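Local coordinates for protein GCN5-related N-acetyltransferase (Anabaena variabilis, PDB 2OZG) that binds coenzyme A and probably transfers the acetyl group of acetyl-CoA to an amino group, perhaps that of an aminoglycoside, at residues 15-20 and 45-50; 61-66 and 83-88; 96-101 and 123-128; 115-120 and 286-291. All coordinates share one frame; numbering follows the deposited sequence.

Interaction 1. Residues 15-20 and 45-50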
# COMPACT_ATOMS: atom_id res chain seq x y z
N ALA A 15 -41.82 16.21 -9.56
CA ALA A 15 -40.89 17.23 -10.07
C ALA A 15 -41.55 17.89 -11.26
O ALA A 15 -42.37 17.28 -11.90
CB ALA A 15 -39.54 16.60 -10.51
N SER A 16 -41.18 19.15 -11.53
CA SER A 16 -41.71 19.96 -12.62
C SER A 16 -40.55 20.77 -13.16
O SER A 16 -39.46 20.82 -12.55
CB SER A 16 -42.73 20.95 -12.07
OG SER A 16 -42.09 21.95 -11.30
N GLN A 17 -40.80 21.46 -14.26
CA GLN A 17 -39.81 22.33 -14.85
C GLN A 17 -39.41 23.39 -13.86
O GLN A 17 -38.34 23.96 -13.98
CB GLN A 17 -40.39 23.00 -16.11
CG GLN A 17 -40.42 22.14 -17.34
CD GLN A 17 -39.04 21.96 -17.93
OE1 GLN A 17 -38.24 21.11 -17.49
NE2 GLN A 17 -38.73 22.78 -18.95
N GLU A 18 -40.28 23.68 -12.90
CA GLU A 18 -40.03 24.74 -11.94
C GLU A 18 -38.99 24.36 -10.91
O GLU A 18 -38.32 25.23 -10.34
CB GLU A 18 -41.32 25.13 -11.24
CG GLU A 18 -41.27 26.47 -10.49
CD GLU A 18 -41.19 27.71 -11.41
OE1 GLU A 18 -41.61 27.61 -12.59
OE2 GLU A 18 -40.73 28.79 -10.93
N ASN A 19 -38.84 23.07 -10.65
CA ASN A 19 -37.91 22.64 -9.62
C ASN A 19 -36.88 21.56 -10.00
O ASN A 19 -36.09 21.23 -9.16
CB ASN A 19 -38.71 22.18 -8.38
CG ASN A 19 -39.65 20.99 -8.70
OD1 ASN A 19 -39.35 20.17 -9.59
ND2 ASN A 19 -40.76 20.89 -7.97
N ILE A 20 -36.89 21.04 -11.22
CA ILE A 20 -35.98 19.91 -11.59
C ILE A 20 -34.48 20.29 -11.65
O ILE A 20 -33.60 19.46 -11.44
CB ILE A 20 -36.41 19.24 -12.94
CG1 ILE A 20 -35.73 17.88 -13.14
CG2 ILE A 20 -36.14 20.17 -14.13
CD1 ILE A 20 -35.87 16.92 -11.93
N ILE A 45 -33.65 9.03 -16.87
CA ILE A 45 -34.77 8.55 -16.07
C ILE A 45 -36.11 9.18 -16.40
O ILE A 45 -37.14 8.53 -16.32
CB ILE A 45 -34.50 8.79 -14.60
CG1 ILE A 45 -33.36 7.88 -14.19
CG2 ILE A 45 -35.78 8.58 -13.76
CD1 ILE A 45 -32.98 7.90 -12.75
N GLY A 46 -36.09 10.46 -16.75
CA GLY A 46 -37.33 11.16 -17.04
C GLY A 46 -37.86 11.92 -15.83
O GLY A 46 -38.04 11.38 -14.74
N LEU A 47 -38.10 13.20 -16.04
CA LEU A 47 -38.63 14.11 -15.04
C LEU A 47 -39.91 13.63 -14.37
O LEU A 47 -40.16 13.96 -13.20
CB LEU A 47 -38.89 15.46 -15.76
CG LEU A 47 -39.39 16.69 -14.98
CD1 LEU A 47 -39.04 17.98 -15.72
CD2 LEU A 47 -40.88 16.64 -14.71
N GLU A 48 -40.75 12.91 -15.12
CA GLU A 48 -42.02 12.39 -14.63
C GLU A 48 -41.83 11.45 -13.47
O GLU A 48 -42.75 11.32 -12.66
CB GLU A 48 -42.81 11.65 -15.73
CG GLU A 48 -42.00 10.65 -16.59
CD GLU A 48 -41.09 11.34 -17.63
N ASN A 49 -40.66 10.80 -13.42
CA ASN A 49 -40.31 9.85 -12.38
C ASN A 49 -39.68 10.46 -11.15
O ASN A 49 -39.49 9.78 -10.15
CB ASN A 49 -39.39 8.78 -12.96
CG ASN A 49 -40.09 7.94 -13.99
OD1 ASN A 49 -41.25 7.60 -13.80
ND2 ASN A 49 -39.42 7.66 -15.12
N PHE A 50 -39.35 11.74 -11.22
CA PHE A 50 -38.77 12.38 -10.03
C PHE A 50 -39.83 13.02 -9.12
O PHE A 50 -40.94 13.42 -9.55
CB PHE A 50 -37.69 13.37 -10.38
CG PHE A 50 -36.44 12.75 -10.88
CD1 PHE A 50 -36.28 12.46 -12.21
CD2 PHE A 50 -35.38 12.53 -10.03
CE1 PHE A 50 -35.09 11.93 -12.67
CE2 PHE A 50 -34.19 11.99 -10.49
CZ PHE A 50 -34.04 11.70 -11.81
O HOH W 1 -42.61 14.53 -12.17
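Leu47 spreads its two methyl groups over residues 15-20. Leu47 CD2 lies 3.2 Å from Ala15 O, while Leu47 CD1 comes to 4.0 Å from Ile20 CG2. CG stands anti to the backbone N (chi1 -177°), which carries the branched end out from the short 3-10 turn 47-49 to the other segment. On the exposed side Gln17 crosses the leucine at about a right angle, and its bent chain brings OE1 within 3.7 Å of Leu47 CD1. Ala15 suits a place where the two backbones come close: its small methyl, CB, rests 3.7 Å from Phe50 CB. Beside it Ala15 N donates to Phe50 O at 2.9 Å in a nearly straight bond, the N standing well above the plane of the carbonyl. A water within hydrogen-bonding distance of Ala15 O and Leu47 O probably bridges them. Phe50 offers mainly its CB, which Ile20 CD1 approaches to 4.3 Å, since the ring itself leads away. Within 15-20 the turn is kept in shape by Asn19 OD1, which accepts from Ser16 N at 2.9 Å, and by Ser16 O, which takes both Asn19 N and Ile20 N. The contact thus ties the loop between strand 10-14 and helix 20-30 to the start of strand 50-55. Beyond it, the Phe50 ring packs on Leu23 and Leu27 of helix 20-30, Val42 of helix 37-45 and Ala64 of strand 58-72.

Interaction 2. Residues 61-66 and 83-88; sequences GGLAIL and AAVGIA. With COA (coenzyme A), chain C.
Gly62 and Gly86 hold each other by two backbone bonds, Gly62 N to Gly86 O at 2.9 Å and Gly86 N to Gly62 O at 3.0 Å. Next to them the packing is tightest: a beta carbon on Gly61 would run into Gly86 O and Ile87 CD1, and its backbone angles alone call for glycine. A second pair of short bonds links the backbones of Ala64 and Ala83, but the methyls only brush, Ala64 CB 4.3 Å from Ala83 CB, with Leu66 CD1 beyond. Between the two bonded pairs the register slips by one residue: Ala84 and Val85 stand opposite Leu63 alone, a beta bulge, with Ala84 at positive phi and psi (45°/54°). CA-H...O contacts such as Leu63 CA to Ala84 O join the strands there. Leu63 runs alongside Val85, its CB 3.9 Å from Val85 CG2. The far side of strand 83-87 faces coenzyme A instead of another strand: Val85 CB touches S1P of the cofactor at 3.6 Å, and Ile87 N gives its hydrogen to OAP of the cofactor at 3.0 Å, almost straight (177°). A bulged strand whose outer edge takes up the pantetheine arm is a hallmark of the GNAT acetyl-CoA site.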
# COMPACT_ATOMS: atom_id res chain seq x y z
N GLY A 61 -35.11 18.33 -1.19
CA GLY A 61 -34.54 17.12 -1.69
C GLY A 61 -35.53 16.38 -2.55
O GLY A 61 -36.58 16.92 -2.93
N GLY A 62 -35.20 15.12 -2.84
CA GLY A 62 -36.03 14.33 -3.69
C GLY A 62 -35.49 12.97 -4.01
O GLY A 62 -34.51 12.51 -3.47
N LEU A 63 -36.19 12.30 -4.93
CA LEU A 63 -35.78 11.00 -5.38
C LEU A 63 -36.44 10.71 -6.73
O LEU A 63 -37.25 11.51 -7.25
CB LEU A 63 -36.12 9.93 -4.29
CG LEU A 63 -37.59 9.90 -3.77
CD1 LEU A 63 -38.57 9.43 -4.81
CD2 LEU A 63 -37.77 9.00 -2.58
N ALA A 64 -36.10 9.53 -7.28
CA ALA A 64 -36.73 8.95 -8.44
C ALA A 64 -37.40 7.63 -8.08
O ALA A 64 -36.87 6.80 -7.30
CB ALA A 64 -35.71 8.70 -9.56
N ILE A 65 -38.59 7.46 -8.62
CA ILE A 65 -39.35 6.22 -8.53
C ILE A 65 -39.27 5.55 -9.92
O ILE A 65 -39.64 6.18 -10.93
CB ILE A 65 -40.85 6.44 -8.23
CG1 ILE A 65 -41.06 7.20 -6.92
CG2 ILE A 65 -41.54 5.06 -8.10
CD1 ILE A 65 -42.54 7.46 -6.68
N LEU A 66 -38.84 4.28 -9.97
CA LEU A 66 -38.73 3.50 -11.23
C LEU A 66 -39.75 2.38 -11.25
O LEU A 66 -39.56 1.32 -10.61
CB LEU A 66 -37.29 2.92 -11.42
CG LEU A 66 -36.19 3.97 -11.36
CD1 LEU A 66 -34.79 3.36 -11.58
CD2 LEU A 66 -36.40 5.07 -12.38
N ALA A 83 -34.60 5.35 -6.50
CA ALA A 83 -33.29 5.76 -6.81
C ALA A 83 -33.01 7.24 -6.39
O ALA A 83 -33.92 8.07 -6.19
CB ALA A 83 -33.03 5.57 -8.31
N ALA A 84 -31.72 7.55 -6.34
CA ALA A 84 -31.23 8.92 -6.08
C ALA A 84 -31.92 9.68 -4.94
O ALA A 84 -32.41 10.79 -5.13
CB ALA A 84 -31.28 9.72 -7.36
N VAL A 85 -31.97 9.08 -3.76
CA VAL A 85 -32.56 9.74 -2.62
C VAL A 85 -31.53 10.72 -2.08
O VAL A 85 -30.44 10.33 -1.69
CB VAL A 85 -32.90 8.74 -1.49
CG1 VAL A 85 -33.45 9.48 -0.29
CG2 VAL A 85 -33.88 7.71 -1.98
N GLY A 86 -31.88 11.99 -2.08
CA GLY A 86 -30.99 13.01 -1.55
C GLY A 86 -31.71 14.15 -0.89
O GLY A 86 -32.72 14.66 -1.40
N ILE A 87 -31.17 14.56 0.26
CA ILE A 87 -31.62 15.76 1.00
C ILE A 87 -30.43 16.69 1.05
O ILE A 87 -29.38 16.29 1.46
CB ILE A 87 -32.03 15.40 2.44
CG1 ILE A 87 -33.07 14.29 2.44
CG2 ILE A 87 -32.55 16.60 3.19
CD1 ILE A 87 -34.46 14.72 1.82
N ALA A 88 -30.61 17.94 0.65
CA ALA A 88 -29.54 18.93 0.68
C ALA A 88 -29.02 19.00 2.10
O ALA A 88 -29.79 19.00 3.07
CB ALA A 88 -30.08 20.29 0.18
N1A COA C . -26.55 7.19 8.57
C2A COA C . -27.41 6.49 9.34
N3A COA C . -28.68 6.90 9.54
C4A COA C . -29.11 8.05 8.97
C5A COA C . -28.26 8.81 8.17
C6A COA C . -26.94 8.34 7.98
N6A COA C . -26.03 9.00 7.23
N7A COA C . -28.98 9.88 7.77
C8A COA C . -30.23 9.78 8.29
N9A COA C . -30.29 8.66 9.02
C1B COA C . -31.44 8.09 9.80
C2B COA C . -31.62 8.80 11.14
O2B COA C . -30.78 8.23 12.18
C3B COA C . -33.12 8.67 11.38
O3B COA C . -33.45 7.59 12.26
P3B COA C . -33.77 7.87 13.84
O7A COA C . -35.18 8.43 13.82
O8A COA C . -33.56 6.51 14.48
O9A COA C . -32.76 8.92 14.28
C4B COA C . -33.75 8.47 10.01
O4B COA C . -32.69 8.21 9.09
C5B COA C . -34.55 9.69 9.56
O5B COA C . -33.65 10.80 9.38
P1A COA C . -33.95 12.06 8.39
O1A COA C . -35.28 11.86 7.71
O2A COA C . -33.71 13.33 9.19
O3A COA C . -32.71 11.92 7.32
P2A COA C . -31.99 13.18 6.57
O4A COA C . -33.11 14.14 6.15
O5A COA C . -30.90 13.72 7.49
O6A COA C . -31.31 12.44 5.24
CBP COA C . -29.46 11.72 3.61
CCP COA C . -29.99 12.70 4.68
CDP COA C . -30.69 11.23 2.85
CEP COA C . -28.95 10.50 4.37
CAP COA C . -28.41 12.47 2.67
OAP COA C . -28.98 12.87 1.37
C9P COA C . -26.99 11.93 2.35
O9P COA C . -25.96 12.08 3.20
N8P COA C . -26.64 11.36 1.18
C7P COA C . -27.31 10.97 -0.06
C6P COA C . -26.99 9.49 -0.11
C5P COA C . -28.17 8.66 0.36
O5P COA C . -28.76 8.92 1.40
N4P COA C . -28.52 7.61 -0.41
C3P COA C . -29.60 6.66 -0.14
C2P COA C . -29.66 5.77 -1.35
S1P COA C . -30.29 6.69 -2.82

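Interaction 3. Residues 96-101 and 123-128. With COA (coenzyme A), chain C.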
# COMPACT_ATOMS: atom_id res chain seq x y z
N ALA A 96 -36.56 15.00 7.12
CA ALA A 96 -36.99 15.24 5.73
C ALA A 96 -36.92 13.94 4.92
O ALA A 96 -37.81 13.68 4.14
CB ALA A 96 -36.20 16.32 5.08
N ALA A 97 -35.86 13.15 5.11
CA ALA A 97 -35.75 11.90 4.33
C ALA A 97 -36.83 10.87 4.67
O ALA A 97 -37.36 10.22 3.78
CB ALA A 97 -34.31 11.25 4.43
N ILE A 98 -37.16 10.70 5.94
CA ILE A 98 -38.17 9.73 6.29
C ILE A 98 -39.52 10.27 5.80
O ILE A 98 -40.32 9.53 5.25
CB ILE A 98 -38.12 9.37 7.80
CG1 ILE A 98 -39.13 8.28 8.12
CG2 ILE A 98 -38.35 10.57 8.69
CD1 ILE A 98 -38.91 6.99 7.36
N ALA A 99 -39.76 11.57 5.91
CA ALA A 99 -41.01 12.10 5.39
C ALA A 99 -41.10 11.74 3.90
O ALA A 99 -42.08 11.20 3.44
CB ALA A 99 -41.12 13.61 5.61
N LEU A 100 -40.04 12.02 3.16
CA LEU A 100 -40.01 11.72 1.73
C LEU A 100 -40.34 10.25 1.43
O LEU A 100 -41.20 9.91 0.59
CB LEU A 100 -38.61 12.08 1.16
CG LEU A 100 -38.33 11.79 -0.32
CD1 LEU A 100 -39.32 12.47 -1.30
CD2 LEU A 100 -36.92 12.21 -0.61
N ILE A 101 -39.67 9.36 2.14
CA ILE A 101 -39.86 7.92 1.91
C ILE A 101 -41.27 7.42 2.23
O ILE A 101 -41.86 6.60 1.51
CB ILE A 101 -38.79 7.09 2.67
CG1 ILE A 101 -37.37 7.45 2.19
CG2 ILE A 101 -39.08 5.55 2.48
CD1 ILE A 101 -37.13 7.30 0.68
N GLN A 123 -28.88 2.05 6.19
CA GLN A 123 -30.02 1.18 6.48
C GLN A 123 -31.05 1.72 7.47
O GLN A 123 -32.26 1.47 7.29
CB GLN A 123 -29.50 -0.19 7.00
CG GLN A 123 -28.81 -0.93 5.95
CD GLN A 123 -28.47 -2.35 6.29
OE1 GLN A 123 -28.48 -3.17 5.39
NE2 GLN A 123 -28.17 -2.66 7.58
N ARG A 124 -30.60 2.45 8.49
CA ARG A 124 -31.46 2.89 9.59
C ARG A 124 -32.66 3.65 9.06
O ARG A 124 -33.78 3.46 9.50
CB ARG A 124 -30.65 3.75 10.58
CG ARG A 124 -31.35 4.19 11.89
CD ARG A 124 -30.50 5.26 12.70
N LEU A 125 -32.40 4.55 8.13
CA LEU A 125 -33.46 5.34 7.50
C LEU A 125 -34.56 4.46 6.86
O LEU A 125 -35.77 4.58 7.15
CB LEU A 125 -32.85 6.25 6.44
CG LEU A 125 -33.84 6.89 5.42
CD1 LEU A 125 -34.73 7.80 6.19
CD2 LEU A 125 -33.09 7.66 4.35
N TYR A 126 -34.14 3.59 5.96
CA TYR A 126 -35.12 2.75 5.26
C TYR A 126 -35.85 1.73 6.14
O TYR A 126 -36.98 1.46 5.90
CB TYR A 126 -34.50 2.16 4.04
CG TYR A 126 -33.96 3.24 3.14
CD1 TYR A 126 -34.81 4.01 2.38
CD2 TYR A 126 -32.59 3.47 3.04
CE1 TYR A 126 -34.32 4.99 1.53
CE2 TYR A 126 -32.08 4.46 2.22
CZ TYR A 126 -32.95 5.21 1.47
OH TYR A 126 -32.50 6.16 0.63
N ARG A 127 -35.17 1.17 7.15
CA ARG A 127 -35.83 0.29 8.10
C ARG A 127 -36.92 1.05 8.87
O ARG A 127 -37.93 0.44 9.24
CB ARG A 127 -34.81 -0.32 9.06
CG ARG A 127 -33.89 -1.29 8.37
CD ARG A 127 -32.80 -1.80 9.27
NE ARG A 127 -32.22 -3.04 8.77
CZ ARG A 127 -31.06 -3.54 9.19
NH1 ARG A 127 -30.33 -2.86 10.05
NH2 ARG A 127 -30.63 -4.72 8.74
N LYS A 128 -36.72 2.35 9.13
CA LYS A 128 -37.79 3.14 9.78
C LYS A 128 -39.03 3.11 8.91
O LYS A 128 -40.10 3.20 9.42
CB LYS A 128 -37.42 4.63 10.02
CG LYS A 128 -36.54 4.89 11.20
CD LYS A 128 -36.46 6.39 11.56
CE LYS A 128 -37.69 6.93 12.36
NZ LYS A 128 -37.81 6.45 13.81
N1A COA C . -26.55 7.19 8.57
C2A COA C . -27.41 6.49 9.34
N3A COA C . -28.68 6.90 9.54
C4A COA C . -29.11 8.05 8.97
C5A COA C . -28.26 8.81 8.17
C6A COA C . -26.94 8.34 7.98
N6A COA C . -26.03 9.00 7.23
N7A COA C . -28.98 9.88 7.77
C8A COA C . -30.23 9.78 8.29
N9A COA C . -30.29 8.66 9.02
C1B COA C . -31.44 8.09 9.80
C2B COA C . -31.62 8.80 11.14
O2B COA C . -30.78 8.23 12.18
C3B COA C . -33.12 8.67 11.38
O3B COA C . -33.45 7.59 12.26
P3B COA C . -33.77 7.87 13.84
O7A COA C . -35.18 8.43 13.82
O8A COA C . -33.56 6.51 14.48
O9A COA C . -32.76 8.92 14.28
C4B COA C . -33.75 8.47 10.01
O4B COA C . -32.69 8.21 9.09
C5B COA C . -34.55 9.69 9.56
O5B COA C . -33.65 10.80 9.38
P1A COA C . -33.95 12.06 8.39
O1A COA C . -35.28 11.86 7.71
O2A COA C . -33.71 13.33 9.19
O3A COA C . -32.71 11.92 7.32
P2A COA C . -31.99 13.18 6.57
O4A COA C . -33.11 14.14 6.15
O5A COA C . -30.90 13.72 7.49
O6A COA C . -31.31 12.44 5.24
CBP COA C . -29.46 11.72 3.61
CCP COA C . -29.99 12.70 4.68
CDP COA C . -30.69 11.23 2.85
CEP COA C . -28.95 10.50 4.37
CAP COA C . -28.41 12.47 2.67
OAP COA C . -28.98 12.87 1.37
C9P COA C . -26.99 11.93 2.35
O9P COA C . -25.96 12.08 3.20
N8P COA C . -26.64 11.36 1.18
C7P COA C . -27.31 10.97 -0.06
C6P COA C . -26.99 9.49 -0.11
C5P COA C . -28.17 8.66 0.36
O5P COA C . -28.76 8.92 1.40
N4P COA C . -28.52 7.61 -0.41
C3P COA C . -29.60 6.66 -0.14
C2P COA C . -29.66 5.77 -1.35
S1P COA C . -30.29 6.69 -2.82
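Ala97 and Leu125 meet through CB and CD2 at 3.8 Å, where two helices of the GNAT fold come together beside coenzyme A. The turn leading into helix 96-110 carries the pyrophosphate-binding Arg-x-x-Gly-x-Ala motif of the family, which ends at Ala97. Ile98 N donates to O1A of the cofactor at 2.8 Å and Ala97 N to its O4A at 3.1 Å, with Gly93 N and Gly95 N binding the cofactor as well; the helix start probably adds a favourable field for the phosphates. A small alanine lets the diphosphate come close to the backbone. Across the groove Leu125 CB packs 3.3 Å from the ribose oxygen O4B, and its CD1 reaches back to Ile98. Lys128 bends at chi3 and chi4 to bring NZ to O7A of the 3'-phosphate, a weak bond. Lys128 CB lies 3.9 Å from Ile98 CD1, the two side chains crossing at about a right angle. Farther along, Tyr126 points its hydroxyl at the cysteamine arm, with C3P of the cofactor at the ring edge and Leu125 CD2 over the rim of one face. Without the ring, as with an alanine here, C3P would probably lose its edge neighbour and Ile101 CD1 its aromatic partner. In the outer shell, Glu275 of the second subunit accepts from Gln123 N, and Arg127 makes a salt bridge to Glu132. Ile101, with CG1 anti to its carbonyl carbon (chi1 -61°), brings CD1 to the edge of the Tyr126 ring, 3.7 Å from CE1.

Interaction 4. Residues 115-120 and 286-291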
# COMPACT_ATOMS: atom_id res chain seq x y z
N ILE A 115 -44.53 -4.20 -4.16
CA ILE A 115 -43.18 -4.22 -3.58
C ILE A 115 -42.33 -3.07 -4.12
O ILE A 115 -42.65 -2.47 -5.16
CB ILE A 115 -42.44 -5.52 -3.81
CG1 ILE A 115 -42.44 -5.85 -5.29
CG2 ILE A 115 -43.13 -6.69 -3.06
CD1 ILE A 115 -41.47 -6.95 -5.65
N SER A 116 -41.29 -2.73 -3.37
CA SER A 116 -40.38 -1.64 -3.71
C SER A 116 -38.99 -2.10 -3.26
O SER A 116 -38.86 -2.76 -2.24
CB SER A 116 -40.75 -0.34 -3.02
OG SER A 116 -39.83 0.74 -3.27
N VAL A 117 -37.99 -1.76 -4.05
CA VAL A 117 -36.60 -2.15 -3.80
C VAL A 117 -35.67 -0.92 -3.97
O VAL A 117 -35.96 -0.01 -4.78
CB VAL A 117 -36.19 -3.26 -4.80
CG1 VAL A 117 -34.62 -3.54 -4.81
CG2 VAL A 117 -36.97 -4.51 -4.51
N LEU A 118 -34.55 -0.93 -3.23
CA LEU A 118 -33.52 0.10 -3.25
C LEU A 118 -32.24 -0.41 -2.62
O LEU A 118 -32.23 -1.37 -1.85
CB LEU A 118 -33.99 1.38 -2.50
CG LEU A 118 -34.47 1.29 -1.04
CD1 LEU A 118 -33.32 1.19 -0.07
CD2 LEU A 118 -35.29 2.51 -0.71
N TYR A 119 -31.15 0.27 -2.96
CA TYR A 119 -29.80 0.02 -2.45
C TYR A 119 -29.59 1.13 -1.42
O TYR A 119 -29.63 2.35 -1.76
CB TYR A 119 -28.77 0.11 -3.58
CG TYR A 119 -28.68 -1.10 -4.46
CD1 TYR A 119 -27.82 -2.12 -4.13
CD2 TYR A 119 -29.45 -1.23 -5.63
CE1 TYR A 119 -27.71 -3.25 -4.91
CE2 TYR A 119 -29.32 -2.34 -6.46
CZ TYR A 119 -28.47 -3.35 -6.07
OH TYR A 119 -28.29 -4.48 -6.77
N PRO A 120 -29.51 0.76 -0.13
CA PRO A 120 -29.46 1.88 0.86
C PRO A 120 -28.04 2.51 1.09
O PRO A 120 -27.07 1.82 1.12
CB PRO A 120 -29.86 1.18 2.17
CG PRO A 120 -29.22 -0.21 2.00
CD PRO A 120 -29.52 -0.55 0.54
N TRP A 286 -29.35 -5.22 -1.22
CA TRP A 286 -30.43 -4.35 -1.46
C TRP A 286 -31.61 -4.69 -0.55
O TRP A 286 -31.70 -5.80 0.01
CB TRP A 286 -30.83 -4.34 -2.94
CG TRP A 286 -30.77 -5.62 -3.66
CD1 TRP A 286 -29.69 -6.11 -4.36
CD2 TRP A 286 -31.82 -6.55 -3.85
NE1 TRP A 286 -30.01 -7.32 -4.93
CE2 TRP A 286 -31.33 -7.57 -4.70
CE3 TRP A 286 -33.15 -6.63 -3.40
CZ2 TRP A 286 -32.11 -8.66 -5.10
CZ3 TRP A 286 -33.92 -7.68 -3.81
CH2 TRP A 286 -33.40 -8.70 -4.65
N MSE A 287 -32.52 -3.73 -0.46
CA MSE A 287 -33.62 -3.87 0.43
C MSE A 287 -34.91 -3.86 -0.28
O MSE A 287 -35.04 -3.27 -1.36
CB MSE A 287 -33.58 -2.71 1.39
CG MSE A 287 -32.41 -2.72 2.36
SE MSE A 287 -32.55 -1.26 3.69
CE MSE A 287 -32.13 -2.27 5.35
N LEU A 288 -35.90 -4.45 0.36
CA LEU A 288 -37.26 -4.55 -0.21
C LEU A 288 -38.32 -4.14 0.82
O LEU A 288 -38.18 -4.42 2.01
CB LEU A 288 -37.53 -6.02 -0.63
CG LEU A 288 -38.86 -6.29 -1.36
CD1 LEU A 288 -38.75 -7.17 -2.60
CD2 LEU A 288 -39.93 -6.84 -0.38
N ARG A 289 -39.36 -3.46 0.34
CA ARG A 289 -40.47 -3.11 1.16
C ARG A 289 -41.68 -3.85 0.61
O ARG A 289 -41.99 -3.77 -0.60
CB ARG A 289 -40.71 -1.59 1.12
CG ARG A 289 -41.21 -0.99 2.49
CD ARG A 289 -42.61 -1.35 2.91
NE ARG A 289 -42.92 -0.67 4.17
CZ ARG A 289 -44.07 -0.78 4.82
NH1 ARG A 289 -45.04 -1.56 4.35
NH2 ARG A 289 -44.22 -0.16 5.97
N ILE A 290 -42.35 -4.60 1.47
CA ILE A 290 -43.66 -5.17 1.11
C ILE A 290 -44.67 -4.05 1.25
O ILE A 290 -45.01 -3.65 2.36
CB ILE A 290 -44.03 -6.34 2.02
CG1 ILE A 290 -42.95 -7.43 1.94
CG2 ILE A 290 -45.47 -6.84 1.72
CD1 ILE A 290 -43.00 -8.38 0.75
N VAL A 291 -45.10 -3.51 0.13
CA VAL A 291 -46.04 -2.40 0.13
C VAL A 291 -47.50 -2.87 0.34
O VAL A 291 -48.29 -2.23 1.07
CB VAL A 291 -45.92 -1.60 -1.18
CG1 VAL A 291 -46.95 -0.46 -1.22
CG2 VAL A 291 -44.49 -1.05 -1.35
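Ser116 O takes the hydrogen of Arg289 N in the shortest bond of this pairing, 2.7 Å long, with an angle of 163° at the hydrogen. Ser116 N returns the favour to Arg289 O, and Leu118 and Met287 form a second such pair, so strands 115-118 and 286-290 run as a regular antiparallel ladder. On one face branched side chains fill the layer: Val117 CG2 touches Leu288 CD1 at 3.7 Å, and Ile115 CD1 meets the same methyl at 4.1 Å. On the other face the small Ser116 turns its OG to Ala80 O and Tyr131, and the guanidinium of Arg289 makes a salt bridge to Asp316. Pro120 CG leans on the selenium of Met287, modelled as selenomethionine, at 3.9 Å. Past the ladder two rings meet. Trp286 holds CG between its backbone N and carbonyl carbon (chi1 38°), which places CE3 3.7 Å from Val117 CG1 and the pyrrole edge toward the face of Tyr119. The pair is an offset edge-to-face stack, planes at 64° and centroids 5.0 Å apart, and Trp286 CB sits over the centre of the tyrosine ring. The Tyr119 hydroxyl continues past the indole to Asp394 O near the C-terminus, and Tyr119 also touches coenzyme A as part of its pocket. A serine here would probably leave the Asp394 carbonyl without its donor and strip Trp286 CB of its aromatic cover. Antiparallel pairing of strand 115-118, of the GNAT fold that binds coenzyme A, with strand 279-290, far along the chain, is consistent with two GNAT-like halves joined through a shared strand interface.

Interaction 1 is the most peripheral, a partly buried meeting of loops with a single direct hydrogen bond across it and a water; the other three are buried. It leans on interaction 2 through a probable hydrogen bond from Ile65 N to Asn49 O. Interactions 2 and 4 both rely on antiparallel backbone bonding, but the first is bulged and glycine-rich, whereas the second is regular and padded with larger side chains. Interaction 3 has no hydrogen bond between its helices: apolar contacts join them, and polar groups turn to coenzyme A, which interaction 2 also touches. Tyr126 links these layers, packing on Val85 of interaction 2 and on Leu118 and Pro120 of interaction 4.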